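Local coordinates for protein thermosome subunit (Methanococcoides burtonii, PDB 3AQ1) that probably binds and hydrolyses ATP to assist the folding of other proteins, as a group II chaperonin of the TCP-1 family, at residues A[58-63]-A[388-393]. Residues are numbered along the deposited sequence; the frame is centred on the assembly and turned at random.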
ATOM      1  N   LEU A  58      24.400  12.132  15.281  1.00 52.12           N
ATOM      2  CA  LEU A  58      25.815  12.318  14.952  1.00 51.22           C
ATOM      3  C   LEU A  58      26.439  13.410  15.767  1.00 56.53           C
ATOM      4  O   LEU A  58      27.417  13.182  16.464  1.00 65.97           O
ATOM      5  CB  LEU A  58      26.019  12.659  13.490  1.00 42.23           C
ATOM      6  CG  LEU A  58      26.478  11.467  12.668  1.00 55.95           C
ATOM      7  CD1 LEU A  58      26.572  11.866  11.202  1.00 63.38           C
ATOM      8  CD2 LEU A  58      27.799  10.938  13.194  1.00 54.49           C
ATOM      9  N   SER A  59      25.875  14.605  15.664  1.00 53.75           N
ATOM     10  CA  SER A  59      26.452  15.757  16.326  1.00 54.25           C
ATOM     11  C   SER A  59      26.541  15.500  17.825  1.00 58.72           C
ATOM     12  O   SER A  59      27.543  15.836  18.461  1.00 69.06           O
ATOM     13  CB  SER A  59      25.668  17.036  15.998  1.00 62.96           C
ATOM     14  OG  SER A  59      24.833  17.437  17.071  1.00 70.48           O
ATOM     15  N   LYS A  60      25.517  14.873  18.388  1.00 54.01           N
ATOM     16  CA  LYS A  60      25.575  14.528  19.801  1.00 61.43           C
ATOM     17  C   LYS A  60      26.663  13.490  20.078  1.00 61.91           C
ATOM     18  O   LYS A  60      27.252  13.477  21.151  1.00 62.54           O
ATOM     19  CB  LYS A  60      24.210  14.085  20.346  1.00 63.64           C
ATOM     20  CG  LYS A  60      23.255  15.257  20.602  1.00 63.28           C
ATOM     21  CD  LYS A  60      22.128  14.878  21.545  1.00 62.58           C
ATOM     22  CE  LYS A  60      21.240  16.069  21.854  1.00 57.59           C
ATOM     23  NZ  LYS A  60      20.880  16.773  20.598  1.00 63.14           N
ATOM     24  N   ALA A  61      26.945  12.628  19.113  1.00 63.14           N
ATOM     25  CA  ALA A  61      28.034  11.676  19.292  1.00 65.43           C
ATOM     26  C   ALA A  61      29.393  12.384  19.230  1.00 67.03           C
ATOM     27  O   ALA A  61      30.320  12.045  19.967  1.00 65.09           O
ATOM     28  CB  ALA A  61      27.956  10.552  18.260  1.00 54.32           C
ATOM     29  N   GLU A  62      29.512  13.368  18.349  1.00 66.52           N
ATOM     30  CA  GLU A  62      30.767  14.084  18.206  1.00 69.52           C
ATOM     31  C   GLU A  62      31.022  14.915  19.460  1.00 75.37           C
ATOM     32  O   GLU A  62      32.161  15.058  19.894  1.00 83.29           O
ATOM     33  CB  GLU A  62      30.818  14.891  16.891  1.00 66.19           C
ATOM     34  CG  GLU A  62      31.312  14.018  15.693  1.00112.99           C
ATOM     35  CD  GLU A  62      30.961  14.554  14.300  1.00106.08           C
ATOM     36  OE1 GLU A  62      30.344  15.636  14.200  1.00116.13           O
ATOM     37  OE2 GLU A  62      31.304  13.885  13.295  1.00 83.93           O
ATOM     38  N   GLU A  63      29.955  15.419  20.070  1.00 69.86           N
ATOM     39  CA  GLU A  63      30.062  16.013  21.396  1.00 63.40           C
ATOM     40  C   GLU A  63      30.606  15.001  22.409  1.00 68.61           C
ATOM     41  O   GLU A  63      31.647  15.236  23.024  1.00 80.21           O
ATOM     42  CB  GLU A  63      28.710  16.545  21.876  1.00 64.05           C
ATOM     43  CG  GLU A  63      28.168  17.728  21.087  1.00 70.15           C
ATOM     44  CD  GLU A  63      26.839  18.226  21.639  1.00 79.56           C
ATOM     45  OE1 GLU A  63      26.178  17.472  22.402  1.00 78.14           O
ATOM     46  OE2 GLU A  63      26.463  19.375  21.308  1.00 80.15           O
ATOM     47  N   VAL A 388      22.593   6.775  25.644  1.00 60.76           N
ATOM     48  CA  VAL A 388      21.156   6.574  25.523  1.00 63.34           C
ATOM     49  C   VAL A 388      20.393   7.846  25.880  1.00 67.87           C
ATOM     50  O   VAL A 388      19.389   8.191  25.258  1.00 65.49           O
ATOM     51  CB  VAL A 388      20.689   5.409  26.397  1.00 56.46           C
ATOM     52  CG1 VAL A 388      19.186   5.414  26.513  1.00 51.92           C
ATOM     53  CG2 VAL A 388      21.174   4.109  25.799  1.00 58.61           C
ATOM     54  N   SER A 389      20.891   8.549  26.884  1.00 74.67           N
ATOM     55  CA  SER A 389      20.320   9.823  27.274  1.00 72.65           C
ATOM     56  C   SER A 389      20.361  10.793  26.091  1.00 68.07           C
ATOM     57  O   SER A 389      19.392  11.503  25.821  1.00 67.31           O
ATOM     58  CB  SER A 389      21.082  10.388  28.478  1.00 68.49           C
ATOM     59  OG  SER A 389      20.443  11.540  28.989  1.00 68.77           O
ATOM     60  N   LYS A 390      21.484  10.817  25.382  1.00 63.10           N
ATOM     61  CA  LYS A 390      21.638  11.722  24.250  1.00 61.96           C
ATOM     62  C   LYS A 390      20.741  11.307  23.090  1.00 64.27           C
ATOM     63  O   LYS A 390      20.273  12.153  22.331  1.00 61.59           O
ATOM     64  CB  LYS A 390      23.101  11.812  23.810  1.00 66.36           C
ATOM     65  CG  LYS A 390      23.966  12.711  24.700  1.00 76.87           C
ATOM     66  CD  LYS A 390      23.600  14.185  24.529  1.00 83.33           C
ATOM     67  CE  LYS A 390      24.485  15.104  25.371  1.00 84.25           C
ATOM     68  NZ  LYS A 390      24.281  16.543  25.009  1.00 82.42           N
ATOM     69  N   PHE A 391      20.488  10.007  22.959  1.00 65.82           N
ATOM     70  CA  PHE A 391      19.566   9.526  21.939  1.00 58.95           C
ATOM     71  C   PHE A 391      18.197  10.116  22.246  1.00 58.89           C
ATOM     72  O   PHE A 391      17.614  10.830  21.424  1.00 58.27           O
ATOM     73  CB  PHE A 391      19.511   7.995  21.926  1.00 49.58           C
ATOM     74  CG  PHE A 391      18.866   7.403  20.689  1.00 38.42           C
ATOM     75  CD1 PHE A 391      17.500   7.339  20.564  1.00 39.98           C
ATOM     76  CD2 PHE A 391      19.634   6.869  19.679  1.00 40.77           C
ATOM     77  CE1 PHE A 391      16.910   6.773  19.437  1.00 42.90           C
ATOM     78  CE2 PHE A 391      19.044   6.305  18.552  1.00 44.26           C
ATOM     79  CZ  PHE A 391      17.685   6.255  18.437  1.00 38.70           C
ATOM     80  N   ALA A 392      17.700   9.838  23.447  1.00 55.98           N
ATOM     81  CA  ALA A 392      16.399  10.345  23.865  1.00 59.37           C
ATOM     82  C   ALA A 392      16.273  11.861  23.660  1.00 57.69           C
ATOM     83  O   ALA A 392      15.180  12.375  23.470  1.00 62.10           O
ATOM     84  CB  ALA A 392      16.117   9.962  25.310  1.00 58.50           C
ATOM     85  N   GLU A 393      17.395  12.571  23.679  1.00 60.00           N
ATOM     86  CA  GLU A 393      17.392  14.021  23.484  1.00 62.61           C
ATOM     87  C   GLU A 393      17.249  14.390  22.019  1.00 62.46           C
ATOM     88  O   GLU A 393      16.661  15.417  21.680  1.00 69.51           O
ATOM     89  CB  GLU A 393      18.692  14.645  23.994  1.00 64.95           C
ATOM     90  CG  GLU A 393      18.882  14.700  25.501  1.00 63.39           C
ATOM     91  CD  GLU A 393      20.019  15.637  25.864  1.00 67.94           C
ATOM     92  OE1 GLU A 393      20.514  16.322  24.940  1.00 72.43           O
ATOM     93  OE2 GLU A 393      20.414  15.694  27.051  1.00 62.27           O
TER
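Two lysines, Lys60 and Lys390, meet across this contact through their aliphatic chains and not their charges. Their CD atoms lie 3.4 Å apart, and the two chains cross at about a right angle. The ammonium groups end well apart, with 5.6 Å between Lys60 NZ and Lys390 NZ. Lys60 NZ pairs with Glu56, and Lys390 NZ lies between Glu63 and Glu393. The Lys60 chain runs over to the other helix and then bends at its last torsion (chi4 48°). NZ is thereby turned to Glu56, one helical turn earlier, with which it forms a salt bridge. Lys60 CE rests beside Glu393 CB, 3.6 Å away. The opposite charge of Glu393 OE1 lies 4.4 Å from Lys60 NZ, too far for a salt bridge.

Helices 45-65 and 383-394 run roughly antiparallel here, with the axes of the short segments 9.9 Å apart at closest approach. They belong to the helical equatorial domain of the chaperonin fold, the part that carries the ATP site in this family. This contact lies on the domain surface. On the inner side, Ala61 and Phe391 both turn away from the contact and pack on helices 71-92 and 449-467.

Lys390 bends early, at chi2 (-70°), and its end reaches across to the acid of the other helix. Lys390 NZ makes a weak hydrogen bond and salt bridge to Glu63 OE1 at 3.4 Å. A long salt bridge joins Lys390 NZ to Glu393 OE1 at 3.8 Å, within its own helix. One ammonium group is thus shared by two carboxylates from different helices. An alanine in place of Lys60 would probably deprive Glu56 of this salt bridge and open a gap beside the Lys390 chain and Glu393 CB.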